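Metal-dependent phosphohydrolase, HDOD domain-containing (Geobacter sulfurreducens, PDB 3HC1) is of uncharacterised function but binds two iron ions in an HD-type site, consistent with a metal-dependent phosphohydrolase. Local coordinates at residues H193-F198 against T213-H218. Numbering follows the deposited sequence.
Sequences HCEVGF and TILYHH. With FE (Fe (III) ion), chain B.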
# COMPACT_ATOMS: atom_id res chain seq x y z
N HIS A 193 -13.84 0.14 3.63
CA HIS A 193 -12.70 -0.70 3.28
C HIS A 193 -11.59 -0.68 4.34
O HIS A 193 -10.75 -1.62 4.35
CB HIS A 193 -12.10 -0.33 1.92
CG HIS A 193 -11.45 1.02 1.90
ND1 HIS A 193 -12.17 2.20 1.91
CD2 HIS A 193 -10.15 1.37 1.93
CE1 HIS A 193 -11.34 3.21 1.90
NE2 HIS A 193 -10.10 2.74 1.88
N CYS A 194 -11.54 0.36 5.18
CA CYS A 194 -10.64 0.38 6.35
C CYS A 194 -10.94 -0.77 7.28
O CYS A 194 -10.08 -1.56 7.62
CB CYS A 194 -10.75 1.68 7.11
SG CYS A 194 -10.26 3.14 6.16
N GLU A 195 -12.19 -0.92 7.66
CA GLU A 195 -12.58 -2.00 8.56
C GLU A 195 -12.61 -3.38 7.93
O GLU A 195 -12.17 -4.37 8.54
CB GLU A 195 -13.96 -1.66 9.13
CG GLU A 195 -13.90 -0.43 9.99
CD GLU A 195 -14.18 0.86 9.22
OE1 GLU A 195 -14.27 0.89 7.99
OE2 GLU A 195 -14.30 1.86 9.90
N VAL A 196 -13.11 -3.45 6.69
CA VAL A 196 -13.05 -4.67 5.94
C VAL A 196 -11.61 -5.08 5.73
O VAL A 196 -11.31 -6.26 5.88
CB VAL A 196 -13.78 -4.56 4.55
CG1 VAL A 196 -13.64 -5.82 3.66
CG2 VAL A 196 -15.27 -4.32 4.83
N GLY A 197 -10.73 -4.14 5.37
CA GLY A 197 -9.31 -4.49 5.11
C GLY A 197 -8.66 -4.98 6.39
O GLY A 197 -7.80 -5.89 6.39
N PHE A 198 -9.04 -4.35 7.49
CA PHE A 198 -8.51 -4.77 8.84
C PHE A 198 -8.92 -6.22 9.14
O PHE A 198 -8.08 -7.07 9.48
CB PHE A 198 -9.03 -3.80 9.90
CG PHE A 198 -8.60 -4.13 11.29
CD1 PHE A 198 -7.39 -3.61 11.80
CD2 PHE A 198 -9.40 -4.94 12.09
CE1 PHE A 198 -7.05 -3.86 13.12
CE2 PHE A 198 -9.03 -5.26 13.40
CZ PHE A 198 -7.84 -4.72 13.90
N THR A 213 -2.58 0.08 9.94
CA THR A 213 -2.35 1.00 8.87
C THR A 213 -3.59 0.97 7.95
O THR A 213 -4.12 2.03 7.64
CB THR A 213 -1.12 0.66 8.05
OG1 THR A 213 0.07 0.81 8.84
CG2 THR A 213 -1.05 1.56 6.79
N ILE A 214 -4.09 -0.25 7.67
CA ILE A 214 -5.32 -0.48 6.85
C ILE A 214 -6.55 0.17 7.52
O ILE A 214 -7.30 0.86 6.87
CB ILE A 214 -5.51 -1.98 6.59
CG1 ILE A 214 -4.33 -2.58 5.81
CG2 ILE A 214 -6.81 -2.28 5.80
CD1 ILE A 214 -4.35 -4.16 5.87
N LEU A 215 -6.65 0.07 8.85
CA LEU A 215 -7.78 0.62 9.60
C LEU A 215 -7.81 2.14 9.68
O LEU A 215 -8.90 2.76 9.64
CB LEU A 215 -7.78 0.04 11.03
CG LEU A 215 -8.92 0.45 11.98
CD1 LEU A 215 -10.30 0.12 11.38
CD2 LEU A 215 -8.76 -0.21 13.38
N TYR A 216 -6.64 2.76 9.80
CA TYR A 216 -6.54 4.17 10.19
C TYR A 216 -6.02 5.10 9.10
O TYR A 216 -5.88 6.31 9.35
CB TYR A 216 -5.65 4.32 11.41
CG TYR A 216 -6.10 3.62 12.68
CD1 TYR A 216 -7.31 3.94 13.30
CD2 TYR A 216 -5.27 2.69 13.30
CE1 TYR A 216 -7.69 3.29 14.52
CE2 TYR A 216 -5.62 2.06 14.50
CZ TYR A 216 -6.83 2.34 15.08
OH TYR A 216 -7.10 1.70 16.25
N HIS A 217 -5.77 4.56 7.91
CA HIS A 217 -5.09 5.33 6.87
C HIS A 217 -5.82 6.53 6.34
O HIS A 217 -5.18 7.38 5.73
CB HIS A 217 -4.58 4.45 5.74
CG HIS A 217 -5.66 3.94 4.83
ND1 HIS A 217 -6.22 2.68 4.96
CD2 HIS A 217 -6.18 4.47 3.70
CE1 HIS A 217 -7.10 2.49 3.99
NE2 HIS A 217 -7.16 3.60 3.27
N HIS A 218 -7.15 6.60 6.57
CA HIS A 218 -7.93 7.81 6.20
C HIS A 218 -8.07 8.81 7.34
O HIS A 218 -8.64 9.86 7.12
CB HIS A 218 -9.31 7.44 5.60
CG HIS A 218 -9.22 6.83 4.23
ND1 HIS A 218 -8.98 7.60 3.11
CD2 HIS A 218 -9.31 5.54 3.79
CE1 HIS A 218 -8.87 6.81 2.05
NE2 HIS A 218 -9.10 5.56 2.42
FE FE B . -8.18 3.88 1.35
O HOH W 1 -11.60 3.38 11.10
O HOH W 2 -6.67 4.93 0.91
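The H193 imidazole has C194 SG over one face, near the rim, and meets NE2 of H218 at its edge, in the ring plane. H218 carries CD2 of H217 over one face and C194 SG at its edge, with SG 3.5 Å from H218 CD2. This is one half of the di-iron centre of an HD-domain helical fold: each of the three rings points NE2 at the iron, at 2.3 Å from H193 NE2 and 2.2 Å from H218 NE2. D153, E249 and a water complete six ligands, and the H193 and H218 planes stand at 81° and meet rim to rim, neither ring over the face of the other. H193 ND1 is hydrogen-bonded to E185 OE1, and H217 ND1 gives a weak, bent hydrogen bond to I214 O (129°), which should limit ring rotation.

Beyond the metal-binding rings, helices 193-203 and 208-216 approach closely, with the CA atoms of C194 and L215 4.3 Å apart. G197 has no side chain where I214 packs: I214 CG2 lies 3.3 Å from G197 C and would collide with a CB. L215 turns its CG away from its own backbone N (chi1 -178°), which brings CD2 over one face of the F198 ring and CD1 to E195 CG. A serine here would probably open a gap between that ring and E195, leaving F198 freer to turn. E195 OE1 is hydrogen-bonded by S192 and OE2 salt-bridged to R12; a water donating a hydrogen bond to L215 O adds a weak one to OE2, and C194 CB rests 3.3 Å from L215 O.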